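Local coordinates for DUF72 domain-containing protein (Thermotoga maritima, PDB 1VPQ) that is of unknown function but belongs to the DUF72 family of the TIM-barrel clan and has a parallel eight-stranded sheet, at residues G28-E33 with Q257-A262; P113-Q118 with E146-E151; A125-S130 with V138-K143; E165-L170 with I194-Y199. One frame throughout, in Å; residues are numbered along the deposited sequence.

Contact 1 of 4, residues G28-E33 with Q257-A262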
loop_
_atom_site.group_PDB
_atom_site.type_symbol
_atom_site.label_atom_id
_atom_site.label_comp_id
_atom_site.label_asym_id
_atom_site.label_seq_id
_atom_site.Cartn_x
_atom_site.Cartn_y
_atom_site.Cartn_z
ATOM N N GLY A 28 -11.617 21.013 -0.208
ATOM C CA GLY A 28 -10.977 22.320 -0.406
ATOM C C GLY A 28 -9.503 22.214 -0.770
ATOM O O GLY A 28 -8.746 23.191 -0.654
ATOM N N VAL A 29 -9.105 21.014 -1.199
ATOM C CA VAL A 29 -7.755 20.734 -1.653
ATOM C C VAL A 29 -7.909 20.010 -2.987
ATOM O O VAL A 29 -7.777 20.639 -4.028
ATOM C CB VAL A 29 -6.951 19.914 -0.608
ATOM C CG1 VAL A 29 -5.549 19.582 -1.122
ATOM C CG2 VAL A 29 -6.859 20.676 0.707
ATOM N N VAL A 30 -8.229 18.718 -2.959
ATOM C CA VAL A 30 -8.523 17.971 -4.197
ATOM C C VAL A 30 -9.993 17.617 -4.353
ATOM O O VAL A 30 -10.436 17.302 -5.457
ATOM C CB VAL A 30 -7.682 16.680 -4.351
ATOM C CG1 VAL A 30 -6.215 17.029 -4.576
ATOM C CG2 VAL A 30 -7.854 15.745 -3.155
ATOM N N TYR A 31 -10.741 17.642 -3.256
ATOM C CA TYR A 31 -12.192 17.505 -3.313
ATOM C C TYR A 31 -12.839 18.890 -3.215
ATOM O O TYR A 31 -12.346 19.760 -2.482
ATOM C CB TYR A 31 -12.726 16.609 -2.180
ATOM C CG TYR A 31 -12.346 15.143 -2.253
ATOM C CD1 TYR A 31 -12.154 14.495 -3.476
ATOM C CD2 TYR A 31 -12.221 14.390 -1.091
ATOM C CE1 TYR A 31 -11.818 13.152 -3.536
ATOM C CE2 TYR A 31 -11.888 13.037 -1.139
ATOM C CZ TYR A 31 -11.687 12.423 -2.366
ATOM O OH TYR A 31 -11.353 11.085 -2.422
ATOM N N PRO A 32 -13.964 19.096 -3.935
ATOM C CA PRO A 32 -14.656 20.364 -3.788
ATOM C C PRO A 32 -15.098 20.558 -2.346
ATOM O O PRO A 32 -15.423 19.587 -1.662
ATOM C CB PRO A 32 -15.868 20.215 -4.710
ATOM C CG PRO A 32 -15.515 19.125 -5.647
ATOM C CD PRO A 32 -14.655 18.202 -4.881
ATOM N N GLU A 33 -15.092 21.807 -1.896
ATOM C CA GLU A 33 -15.494 22.158 -0.533
ATOM C C GLU A 33 -16.765 21.437 -0.087
ATOM O O GLU A 33 -16.831 20.898 1.017
ATOM C CB GLU A 33 -15.717 23.665 -0.438
ATOM C CG GLU A 33 -14.444 24.476 -0.354
ATOM C CD GLU A 33 -13.926 24.600 1.064
ATOM O OE1 GLU A 33 -14.659 25.131 1.930
ATOM O OE2 GLU A 33 -12.782 24.184 1.316
ATOM N N GLN A 257 -1.949 15.999 0.312
ATOM C CA GLN A 257 -0.638 16.026 -0.314
ATOM C C GLN A 257 -0.422 14.784 -1.169
ATOM O O GLN A 257 0.101 14.879 -2.276
ATOM C CB GLN A 257 0.456 16.200 0.749
ATOM C CG GLN A 257 0.533 17.649 1.235
ATOM C CD GLN A 257 1.300 17.849 2.528
ATOM O OE1 GLN A 257 1.150 17.087 3.483
ATOM N NE2 GLN A 257 2.103 18.910 2.577
ATOM N N ALA A 258 -0.856 13.633 -0.659
ATOM C CA ALA A 258 -0.778 12.366 -1.387
ATOM C C ALA A 258 -1.530 12.414 -2.715
ATOM O O ALA A 258 -1.030 11.950 -3.737
ATOM C CB ALA A 258 -1.317 11.233 -0.532
ATOM N N ALA A 259 -2.739 12.970 -2.682
ATOM C CA ALA A 259 -3.569 13.110 -3.877
ATOM C C ALA A 259 -2.911 14.047 -4.895
ATOM O O ALA A 259 -2.853 13.720 -6.081
ATOM C CB ALA A 259 -4.949 13.594 -3.501
ATOM N N ILE A 260 -2.405 15.192 -4.426
ATOM C CA ILE A 260 -1.648 16.130 -5.274
ATOM C C ILE A 260 -0.494 15.417 -5.969
ATOM O O ILE A 260 -0.403 15.425 -7.200
ATOM C CB ILE A 260 -1.119 17.359 -4.467
ATOM C CG1 ILE A 260 -2.285 18.270 -4.074
ATOM C CG2 ILE A 260 -0.107 18.176 -5.284
ATOM C CD1 ILE A 260 -1.933 19.368 -3.077
ATOM N N ASN A 261 0.371 14.785 -5.185
ATOM C CA ASN A 261 1.518 14.070 -5.729
ATOM C C ASN A 261 1.123 12.903 -6.639
ATOM O O ASN A 261 1.784 12.649 -7.655
ATOM C CB ASN A 261 2.436 13.558 -4.607
ATOM C CG ASN A 261 3.173 14.676 -3.878
ATOM O OD1 ASN A 261 3.570 14.509 -2.729
ATOM N ND2 ASN A 261 3.365 15.813 -4.542
ATOM N N ALA A 262 0.060 12.192 -6.277
ATOM C CA ALA A 262 -0.388 11.049 -7.074
ATOM C C ALA A 262 -0.898 11.516 -8.435
ATOM O O ALA A 262 -0.690 10.847 -9.456
ATOM C CB ALA A 262 -1.464 10.257 -6.327
#
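Val30 and Ala259 bring their CA atoms to 6.9 Å where the loop of residues 28-33 passes the opening turns of helix 257-270, and a backbone hydrogen bond from Gly28 N to Tyr31 O (2.7 Å) folds that loop back on itself. Val30 sets both its methyls against the single methyl of Ala259: CG2 approaches Ala259 CB to 3.6 Å and CG1 reaches the same CB at 3.8 Å. With chi1 at -68°, CG1 lies beside the backbone N of Val30, from where it also meets Ile260 CG1 at 4.2 Å. Val29 adds a looser touch, its CG1 standing 4.1 Å from Ile260 CD1, the two side chains crossing at nearly a right angle. The loop follows strand 13-18, the first of the parallel sheet, and the helix is the last of the chain, so the contact joins the two ends of the fold. Tyr31 takes no part across this contact; it stacks on Phe40 and bonds through OH to Phe21 O. No hydrogen bond spans the two segments; they meet through methyl and methylene groups alone, so shape and dispersion hold them, and no directional bond fixes the loop against the helix.

Contact 2 of 4, residues P113-Q118 with E146-E151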
loop_
_atom_site.group_PDB
_atom_site.type_symbol
_atom_site.label_atom_id
_atom_site.label_comp_id
_atom_site.label_asym_id
_atom_site.label_seq_id
_atom_site.Cartn_x
_atom_site.Cartn_y
_atom_site.Cartn_z
ATOM N N PRO A 113 -15.145 -12.726 -1.801
ATOM C CA PRO A 113 -15.971 -12.035 -2.790
ATOM C C PRO A 113 -15.180 -11.347 -3.899
ATOM O O PRO A 113 -15.359 -11.638 -5.086
ATOM C CB PRO A 113 -16.691 -10.950 -1.948
ATOM C CG PRO A 113 -16.248 -11.148 -0.526
ATOM C CD PRO A 113 -15.724 -12.548 -0.459
ATOM N N LEU A 114 -14.292 -10.454 -3.491
ATOM C CA LEU A 114 -13.751 -9.451 -4.391
ATOM C C LEU A 114 -12.587 -9.969 -5.212
ATOM O O LEU A 114 -12.279 -9.416 -6.262
ATOM C CB LEU A 114 -13.395 -8.198 -3.593
ATOM C CG LEU A 114 -14.610 -7.737 -2.765
ATOM C CD1 LEU A 114 -14.345 -6.469 -1.980
ATOM C CD2 LEU A 114 -15.844 -7.545 -3.654
ATOM N N ILE A 115 -11.963 -11.044 -4.750
ATOM C CA ILE A 115 -10.996 -11.764 -5.563
ATOM C C ILE A 115 -11.746 -12.468 -6.695
ATOM O O ILE A 115 -11.327 -12.399 -7.851
ATOM C CB ILE A 115 -10.172 -12.776 -4.726
ATOM C CG1 ILE A 115 -9.364 -12.037 -3.657
ATOM C CG2 ILE A 115 -9.221 -13.578 -5.621
ATOM C CD1 ILE A 115 -8.614 -12.931 -2.699
ATOM N N GLU A 116 -12.864 -13.118 -6.365
ATOM C CA GLU A 116 -13.702 -13.795 -7.366
ATOM C C GLU A 116 -14.260 -12.818 -8.408
ATOM O O GLU A 116 -14.426 -13.173 -9.579
ATOM C CB GLU A 116 -14.864 -14.537 -6.695
ATOM C CG GLU A 116 -14.445 -15.682 -5.776
ATOM C CD GLU A 116 -13.928 -16.897 -6.536
ATOM O OE1 GLU A 116 -14.732 -17.557 -7.251
ATOM O OE2 GLU A 116 -12.715 -17.193 -6.404
ATOM N N GLU A 117 -14.540 -11.592 -7.971
ATOM C CA GLU A 117 -15.017 -10.526 -8.858
ATOM C C GLU A 117 -13.874 -9.758 -9.512
ATOM O O GLU A 117 -14.107 -8.785 -10.221
ATOM C CB GLU A 117 -15.924 -9.568 -8.089
ATOM C CG GLU A 117 -17.197 -10.241 -7.624
ATOM C CD GLU A 117 -18.057 -9.378 -6.745
ATOM O OE1 GLU A 117 -17.731 -8.189 -6.553
ATOM O OE2 GLU A 117 -19.074 -9.902 -6.246
ATOM N N GLN A 118 -12.645 -10.200 -9.260
ATOM C CA GLN A 118 -11.452 -9.667 -9.913
ATOM C C GLN A 118 -11.224 -8.184 -9.627
ATOM O O GLN A 118 -10.740 -7.441 -10.480
ATOM C CB GLN A 118 -11.526 -9.927 -11.416
ATOM C CG GLN A 118 -11.952 -11.336 -11.747
ATOM C CD GLN A 118 -11.505 -11.769 -13.118
ATOM O OE1 GLN A 118 -10.744 -12.725 -13.252
ATOM N NE2 GLN A 118 -11.962 -11.059 -14.150
ATOM N N GLU A 146 2.204 -19.651 3.722
ATOM C CA GLU A 146 1.359 -20.847 3.668
ATOM C C GLU A 146 -0.083 -20.676 4.208
ATOM O O GLU A 146 -0.947 -21.491 3.895
ATOM C CB GLU A 146 2.072 -22.047 4.302
ATOM C CG GLU A 146 2.417 -21.933 5.779
ATOM C CD GLU A 146 3.463 -22.969 6.211
ATOM O OE1 GLU A 146 4.351 -23.313 5.399
ATOM O OE2 GLU A 146 3.398 -23.444 7.363
ATOM N N SER A 147 -0.350 -19.612 4.970
ATOM C CA SER A 147 -1.713 -19.306 5.423
ATOM C C SER A 147 -2.584 -18.630 4.359
ATOM O O SER A 147 -3.807 -18.617 4.479
ATOM C CB SER A 147 -1.679 -18.406 6.663
ATOM O OG SER A 147 -1.418 -17.056 6.332
ATOM N N TYR A 148 -1.954 -18.060 3.335
ATOM C CA TYR A 148 -2.646 -17.216 2.358
ATOM C C TYR A 148 -2.168 -17.506 0.934
ATOM O O TYR A 148 -1.067 -17.102 0.581
ATOM C CB TYR A 148 -2.397 -15.740 2.679
ATOM C CG TYR A 148 -3.272 -14.801 1.878
ATOM C CD1 TYR A 148 -4.637 -14.701 2.136
ATOM C CD2 TYR A 148 -2.740 -14.016 0.859
ATOM C CE1 TYR A 148 -5.440 -13.843 1.410
ATOM C CE2 TYR A 148 -3.539 -13.160 0.125
ATOM C CZ TYR A 148 -4.882 -13.077 0.409
ATOM O OH TYR A 148 -5.663 -12.231 -0.322
ATOM N N PRO A 149 -2.999 -18.181 0.109
ATOM C CA PRO A 149 -2.591 -18.622 -1.235
ATOM C C PRO A 149 -2.801 -17.634 -2.398
ATOM O O PRO A 149 -2.737 -18.053 -3.552
ATOM C CB PRO A 149 -3.486 -19.841 -1.464
ATOM C CG PRO A 149 -4.762 -19.451 -0.809
ATOM C CD PRO A 149 -4.383 -18.599 0.399
ATOM N N TYR A 150 -3.051 -16.360 -2.117
ATOM C CA TYR A 150 -3.304 -15.390 -3.177
ATOM C C TYR A 150 -2.199 -14.352 -3.223
ATOM O O TYR A 150 -1.293 -14.373 -2.400
ATOM C CB TYR A 150 -4.669 -14.731 -2.980
ATOM C CG TYR A 150 -5.778 -15.744 -2.909
ATOM C CD1 TYR A 150 -6.025 -16.597 -3.975
ATOM C CD2 TYR A 150 -6.560 -15.873 -1.773
ATOM C CE1 TYR A 150 -7.023 -17.543 -3.923
ATOM C CE2 TYR A 150 -7.573 -16.822 -1.710
ATOM C CZ TYR A 150 -7.795 -17.651 -2.791
ATOM O OH TYR A 150 -8.790 -18.591 -2.744
ATOM N N GLU A 151 -2.275 -13.451 -4.195
ATOM C CA GLU A 151 -1.215 -12.476 -4.419
ATOM C C GLU A 151 -0.880 -11.711 -3.135
ATOM O O GLU A 151 -1.725 -11.013 -2.588
ATOM C CB GLU A 151 -1.594 -11.508 -5.548
ATOM C CG GLU A 151 -1.459 -12.089 -6.955
ATOM C CD GLU A 151 -0.018 -12.236 -7.429
ATOM O OE1 GLU A 151 0.906 -11.837 -6.692
ATOM O OE2 GLU A 151 0.195 -12.761 -8.546
#
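Ile115 reaches from the last turn of helix 101-116 toward Tyr150 and Tyr148, in the turn that follows helix 135-147. Its CB points at that turn but stays short of it, and neither CG2 nor CG1 comes close to the other segment. CG1 lies anti to the carbonyl carbon (chi1 -62°), and with chi2 at 175° the chain is fully extended, carrying CD1 forward as the touching atom. CD1 comes obliquely to the Tyr150 ring, 3.7 Å from its CD2 and 4.0 Å from its CG, and the same methyl lies 3.9 Å from Tyr148 OH, whose side chain comes from the opposite direction. These elements belong to consecutive beta-alpha units of the barrel: helix 101-116 leads into strand 120-126, and the turn carrying the two tyrosines leads into strand 152-155 beside it. The helix is closed by a Schellman motif at Gln118, which has positive phi and sends its N to Ile115 O (2.9 Å). Tyr148 OH is hydrogen-bonded to Thr123 OG1, so its polar end is satisfied within the fold while Ile115 packs against it. The Tyr150 ring is also flanked from its own turn, Pro149 CG sitting over its centre, 3.9 Å above the plane, and Tyr148 CE1 lying at its edge. Arg145 NH2 binds the carbonyl oxygens of both Tyr148 and Tyr150.

Contact 3 of 4, residues A125-S130 with V138-K143. With SO4 (sulfate ion), chain C.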
loop_
_atom_site.group_PDB
_atom_site.type_symbol
_atom_site.label_atom_id
_atom_site.label_comp_id
_atom_site.label_asym_id
_atom_site.label_seq_id
_atom_site.Cartn_x
_atom_site.Cartn_y
_atom_site.Cartn_z
ATOM N N ALA A 125 1.079 -6.886 3.399
ATOM C CA ALA A 125 1.512 -7.091 4.773
ATOM C C ALA A 125 2.637 -6.118 5.073
ATOM O O ALA A 125 3.779 -6.328 4.647
ATOM C CB ALA A 125 1.972 -8.536 4.978
ATOM N N GLN A 126 2.304 -5.045 5.789
ATOM C CA GLN A 126 3.275 -4.008 6.154
ATOM C C GLN A 126 3.637 -4.124 7.633
ATOM O O GLN A 126 2.781 -4.005 8.502
ATOM C CB GLN A 126 2.734 -2.609 5.816
ATOM C CG GLN A 126 3.520 -1.426 6.395
ATOM C CD GLN A 126 2.968 -0.938 7.733
ATOM O OE1 GLN A 126 1.787 -0.594 7.837
ATOM N NE2 GLN A 126 3.819 -0.905 8.762
ATOM N N PHE A 127 4.924 -4.330 7.894
ATOM C CA PHE A 127 5.422 -4.612 9.231
ATOM C C PHE A 127 6.032 -3.385 9.883
ATOM O O PHE A 127 6.645 -2.567 9.207
ATOM C CB PHE A 127 6.447 -5.734 9.150
ATOM C CG PHE A 127 5.839 -7.056 8.812
ATOM C CD1 PHE A 127 5.634 -7.420 7.492
ATOM C CD2 PHE A 127 5.438 -7.926 9.821
ATOM C CE1 PHE A 127 5.051 -8.630 7.177
ATOM C CE2 PHE A 127 4.861 -9.137 9.518
ATOM C CZ PHE A 127 4.666 -9.496 8.198
ATOM N N PRO A 128 5.870 -3.252 11.210
ATOM C CA PRO A 128 6.357 -2.062 11.892
ATOM C C PRO A 128 7.878 -2.050 12.090
ATOM O O PRO A 128 8.584 -3.007 11.713
ATOM C CB PRO A 128 5.620 -2.103 13.236
ATOM C CG PRO A 128 5.372 -3.546 13.482
ATOM C CD PRO A 128 5.241 -4.208 12.139
ATOM N N PHE A 129 8.361 -0.949 12.662
ATOM C CA PHE A 129 9.782 -0.727 12.949
ATOM C C PHE A 129 10.349 -1.821 13.848
ATOM O O PHE A 129 11.479 -2.268 13.653
ATOM C CB PHE A 129 9.954 0.636 13.618
ATOM C CG PHE A 129 11.382 1.083 13.740
ATOM C CD1 PHE A 129 12.086 1.499 12.625
ATOM C CD2 PHE A 129 12.017 1.105 14.974
ATOM C CE1 PHE A 129 13.400 1.913 12.735
ATOM C CE2 PHE A 129 13.332 1.522 15.090
ATOM C CZ PHE A 129 14.025 1.927 13.970
ATOM N N SER A 130 9.540 -2.248 14.816
ATOM C CA SER A 130 9.909 -3.297 15.780
ATOM C C SER A 130 10.100 -4.694 15.182
ATOM O O SER A 130 10.701 -5.550 15.811
ATOM C CB SER A 130 8.842 -3.393 16.865
ATOM O OG SER A 130 7.589 -3.684 16.279
ATOM N N VAL A 138 11.658 -14.607 9.998
ATOM C CA VAL A 138 11.614 -15.207 8.659
ATOM C C VAL A 138 10.736 -16.453 8.686
ATOM O O VAL A 138 9.943 -16.680 7.773
ATOM C CB VAL A 138 13.011 -15.589 8.136
ATOM C CG1 VAL A 138 12.901 -16.369 6.818
ATOM C CG2 VAL A 138 13.869 -14.347 7.941
ATOM N N GLU A 139 10.890 -17.264 9.729
ATOM C CA GLU A 139 10.010 -18.405 9.930
ATOM C C GLU A 139 8.560 -17.926 9.947
ATOM O O GLU A 139 7.686 -18.554 9.343
ATOM C CB GLU A 139 10.348 -19.161 11.222
ATOM C CG GLU A 139 9.589 -20.476 11.372
ATOM C CD GLU A 139 10.036 -21.312 12.565
ATOM O OE1 GLU A 139 10.815 -20.807 13.409
ATOM O OE2 GLU A 139 9.599 -22.486 12.659
ATOM N N TYR A 140 8.313 -16.802 10.619
ATOM C CA TYR A 140 6.966 -16.234 10.678
ATOM C C TYR A 140 6.442 -15.875 9.285
ATOM O O TYR A 140 5.270 -16.100 8.985
ATOM C CB TYR A 140 6.911 -15.009 11.605
ATOM C CG TYR A 140 5.529 -14.431 11.696
ATOM C CD1 TYR A 140 4.612 -14.931 12.604
ATOM C CD2 TYR A 140 5.117 -13.412 10.838
ATOM C CE1 TYR A 140 3.318 -14.420 12.676
ATOM C CE2 TYR A 140 3.827 -12.895 10.903
ATOM C CZ TYR A 140 2.935 -13.400 11.830
ATOM O OH TYR A 140 1.649 -12.903 11.915
ATOM N N LEU A 141 7.305 -15.315 8.443
ATOM C CA LEU A 141 6.924 -14.976 7.073
ATOM C C LEU A 141 6.566 -16.240 6.269
ATOM O O LEU A 141 5.678 -16.207 5.415
ATOM C CB LEU A 141 8.035 -14.174 6.368
ATOM C CG LEU A 141 8.298 -12.718 6.815
ATOM C CD1 LEU A 141 9.464 -12.117 6.045
ATOM C CD2 LEU A 141 7.073 -11.827 6.677
ATOM N N GLU A 142 7.252 -17.346 6.542
ATOM C CA GLU A 142 6.884 -18.637 5.948
ATOM C C GLU A 142 5.492 -19.106 6.416
ATOM O O GLU A 142 4.741 -19.687 5.635
ATOM C CB GLU A 142 7.953 -19.693 6.252
ATOM C CG GLU A 142 7.550 -21.139 5.980
ATOM C CD GLU A 142 7.218 -21.412 4.531
ATOM O OE1 GLU A 142 7.305 -20.486 3.705
ATOM O OE2 GLU A 142 6.875 -22.567 4.212
ATOM N N LYS A 143 5.149 -18.848 7.675
ATOM C CA LYS A 143 3.825 -19.218 8.189
ATOM C C LYS A 143 2.724 -18.398 7.519
ATOM O O LYS A 143 1.661 -18.925 7.178
ATOM C CB LYS A 143 3.770 -19.096 9.717
ATOM C CG LYS A 143 4.680 -20.108 10.424
ATOM C CD LYS A 143 4.716 -19.894 11.926
ATOM C CE LYS A 143 5.496 -20.996 12.634
ATOM N NZ LYS A 143 5.356 -20.899 14.127
HETATM S S SO4 C . 5.963 2.158 12.808
HETATM O O1 SO4 C . 4.595 1.831 12.414
HETATM O O2 SO4 C . 5.999 2.588 14.195
HETATM O O3 SO4 C . 6.805 0.978 12.687
HETATM O O4 SO4 C . 6.494 3.219 11.962
#
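Phe127 points the outer end of its ring at Tyr140 and Leu141 of helix 135-147, which meet different atoms of it. Tyr140 CE2 comes to the rim of the Phe127 ring, near its plane, 4.1 Å from Phe127 CE2, the two side chains running obliquely to each other. Leu141 passes in the reverse direction, its CD2 approaching Phe127 CZ to 3.7 Å. The first torsion of Phe127, -70°, lays CG beside the backbone N and turns the ring toward the helix. Tyr140 is steadied by its OH, bonded to Val89 O, and by an edge-to-face meeting with Trp94. A sulfate, probably from the crystallisation liquor, lies near Phe129 N and is bonded to Arg157 NE; its bond to Phe129 N looks doubtfully short. Phe127 also stacks on Phe131 and touches Val154, so the contact ties the residue just past strand 120-126 to the helix of its beta-alpha-beta unit, with strand 152-155 alongside and helix 164-173 packing against Leu141.

Contact 4 of 4, residues E165-L170 with I194-Y199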
loop_
_atom_site.group_PDB
_atom_site.type_symbol
_atom_site.label_atom_id
_atom_site.label_comp_id
_atom_site.label_asym_id
_atom_site.label_seq_id
_atom_site.Cartn_x
_atom_site.Cartn_y
_atom_site.Cartn_z
ATOM N N GLU A 165 19.645 -12.232 1.777
ATOM C CA GLU A 165 18.819 -13.336 2.264
ATOM C C GLU A 165 17.325 -13.011 2.201
ATOM O O GLU A 165 16.505 -13.892 1.931
ATOM C CB GLU A 165 19.216 -13.686 3.709
ATOM C CG GLU A 165 20.545 -14.456 3.841
ATOM C CD GLU A 165 21.745 -13.583 4.215
ATOM O OE1 GLU A 165 21.861 -12.419 3.754
ATOM O OE2 GLU A 165 22.596 -14.093 4.976
ATOM N N THR A 166 16.980 -11.745 2.455
ATOM C CA THR A 166 15.583 -11.309 2.460
ATOM C C THR A 166 14.945 -11.381 1.074
ATOM O O THR A 166 13.812 -11.824 0.945
ATOM C CB THR A 166 15.435 -9.886 3.015
ATOM O OG1 THR A 166 15.875 -9.860 4.381
ATOM C CG2 THR A 166 13.997 -9.430 2.950
ATOM N N TYR A 167 15.680 -10.962 0.051
ATOM C CA TYR A 167 15.185 -10.984 -1.325
ATOM C C TYR A 167 15.140 -12.404 -1.884
ATOM O O TYR A 167 14.238 -12.741 -2.637
ATOM C CB TYR A 167 16.041 -10.078 -2.215
ATOM C CG TYR A 167 15.973 -8.661 -1.759
ATOM C CD1 TYR A 167 14.934 -7.834 -2.168
ATOM C CD2 TYR A 167 16.898 -8.163 -0.853
ATOM C CE1 TYR A 167 14.831 -6.533 -1.713
ATOM C CE2 TYR A 167 16.807 -6.861 -0.386
ATOM C CZ TYR A 167 15.775 -6.047 -0.824
ATOM O OH TYR A 167 15.684 -4.750 -0.376
ATOM N N GLU A 168 16.124 -13.219 -1.517
ATOM C CA GLU A 168 16.126 -14.641 -1.849
ATOM C C GLU A 168 14.919 -15.345 -1.236
ATOM O O GLU A 168 14.282 -16.177 -1.882
ATOM C CB GLU A 168 17.430 -15.307 -1.381
ATOM C CG GLU A 168 18.652 -14.836 -2.171
ATOM C CD GLU A 168 19.940 -15.590 -1.840
ATOM O OE1 GLU A 168 20.105 -16.018 -0.676
ATOM O OE2 GLU A 168 20.798 -15.740 -2.748
ATOM N N PHE A 169 14.602 -15.009 0.011
ATOM C CA PHE A 169 13.429 -15.581 0.659
ATOM C C PHE A 169 12.144 -15.214 -0.096
ATOM O O PHE A 169 11.331 -16.082 -0.415
ATOM C CB PHE A 169 13.320 -15.152 2.127
ATOM C CG PHE A 169 12.049 -15.616 2.782
ATOM C CD1 PHE A 169 11.933 -16.913 3.272
ATOM C CD2 PHE A 169 10.951 -14.778 2.857
ATOM C CE1 PHE A 169 10.740 -17.347 3.855
ATOM C CE2 PHE A 169 9.766 -15.208 3.427
ATOM C CZ PHE A 169 9.659 -16.487 3.926
ATOM N N LEU A 170 11.966 -13.924 -0.367
ATOM C CA LEU A 170 10.772 -13.444 -1.053
ATOM C C LEU A 170 10.620 -14.150 -2.404
ATOM O O LEU A 170 9.573 -14.707 -2.683
ATOM C CB LEU A 170 10.817 -11.928 -1.231
ATOM C CG LEU A 170 10.807 -11.073 0.044
ATOM C CD1 LEU A 170 10.945 -9.612 -0.299
ATOM C CD2 LEU A 170 9.549 -11.285 0.870
ATOM N N ILE A 194 13.558 -2.926 -6.630
ATOM C CA ILE A 194 13.856 -4.336 -6.894
ATOM C C ILE A 194 12.558 -5.119 -7.045
ATOM O O ILE A 194 11.553 -4.813 -6.384
ATOM C CB ILE A 194 14.683 -4.956 -5.728
ATOM C CG1 ILE A 194 16.127 -4.460 -5.773
ATOM C CG2 ILE A 194 14.688 -6.497 -5.777
ATOM C CD1 ILE A 194 16.844 -4.671 -4.479
ATOM N N THR A 195 12.589 -6.131 -7.913
ATOM C CA THR A 195 11.451 -7.041 -8.065
ATOM C C THR A 195 11.810 -8.463 -7.625
ATOM O O THR A 195 12.872 -8.981 -7.958
ATOM C CB THR A 195 10.926 -7.095 -9.522
ATOM O OG1 THR A 195 11.993 -7.444 -10.412
ATOM C CG2 THR A 195 10.345 -5.757 -9.928
ATOM N N THR A 196 10.904 -9.076 -6.869
ATOM C CA THR A 196 11.043 -10.459 -6.419
ATOM C C THR A 196 10.039 -11.399 -7.102
ATOM O O THR A 196 10.100 -12.613 -6.911
ATOM C CB THR A 196 10.799 -10.545 -4.921
ATOM O OG1 THR A 196 9.505 -10.010 -4.632
ATOM C CG2 THR A 196 11.852 -9.763 -4.159
ATOM N N THR A 197 9.112 -10.818 -7.871
ATOM C CA THR A 197 8.002 -11.539 -8.490
ATOM C C THR A 197 7.761 -10.966 -9.888
ATOM O O THR A 197 8.653 -10.346 -10.461
ATOM C CB THR A 197 6.713 -11.420 -7.637
ATOM O OG1 THR A 197 6.341 -10.045 -7.513
ATOM C CG2 THR A 197 6.918 -12.004 -6.252
ATOM N N ASP A 198 6.568 -11.201 -10.430
ATOM C CA ASP A 198 6.140 -10.618 -11.702
ATOM C C ASP A 198 5.136 -9.487 -11.477
ATOM O O ASP A 198 4.315 -9.186 -12.352
ATOM C CB ASP A 198 5.567 -11.698 -12.635
ATOM C CG ASP A 198 4.387 -12.461 -12.026
ATOM O OD1 ASP A 198 4.135 -12.339 -10.811
ATOM O OD2 ASP A 198 3.717 -13.201 -12.772
ATOM N N TYR A 199 5.218 -8.871 -10.296
ATOM C CA TYR A 199 4.533 -7.622 -9.986
ATOM C C TYR A 199 5.457 -6.710 -9.183
ATOM O O TYR A 199 6.285 -7.183 -8.399
ATOM C CB TYR A 199 3.243 -7.888 -9.201
ATOM C CG TYR A 199 2.224 -8.626 -10.028
ATOM C CD1 TYR A 199 1.395 -7.941 -10.904
ATOM C CD2 TYR A 199 2.117 -10.015 -9.967
ATOM C CE1 TYR A 199 0.466 -8.618 -11.691
ATOM C CE2 TYR A 199 1.190 -10.704 -10.752
ATOM C CZ TYR A 199 0.369 -9.996 -11.611
ATOM O OH TYR A 199 -0.555 -10.656 -12.396
#
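Next to Thr196, which packs on Tyr167 and Leu170, Thr197 OG1 is gripped twice: it accepts a hydrogen bond from Tyr199 N (3.2 Å, 158° at the hydrogen), an ST turn, and shares another with Thr176 OG1. This fastens the loop just before strand 199-204. Thr196 splits its two branches, OG1 bonding to Ile175 O while CG2, anti to the carbonyl carbon, faces helix 164-173. There CG2 lies 3.8 Å from Leu170 CB and, at the rim of the tyrosine ring near its plane, 4.1 Å from Tyr167 CD1. Ile194 takes a face of the same ring: its CD1 stands 4.3 Å from the centroid, 27° off the normal, a CH-pi contact, and its CG2 reaches Tyr167 CD1 at 3.9 Å. The ring's OH is bonded to Asp162 OD1, and Phe177 meets it edge-to-face. An alanine in place of Tyr167 removes the ring and hydroxyl, which is likely to open a gap beneath Ile194 CD1 and to leave Asp162 OD1 without this partner. No hydrogen bond crosses between the segments, and the closest touches are between carbons. The hydroxyls of Thr196 and Tyr167 are bonded outside the two segments, and that of Thr197 both outside and within its own turn; hydrogen bonds thus hold the loop's own turn, and methyls packed on the Tyr167 ring and on Leu170 join it to the helix.

How the contacts relate
Contacts 3 and 4 are buried, contact 2 is partly so, and contact 1 sits nearer the surface with an exposed valine. Contact 1 closes a chain loop that encloses the other three, and lies across the chain's centre from them, with centres 31 to 33 Å away. Contact 3 uses the body of helix 135-147, contact 2 the turn just after it. Contacts 3 and 4 touch through Phe169, whose ring packs on Leu141 and Val138, while Glu151 of contact 2 packs on Tyr199 of contact 4. Aliphatic groups alone make contact 1; aromatic rings enter the other three, with tyrosine hydroxyls bonded to residues elsewhere in the fold.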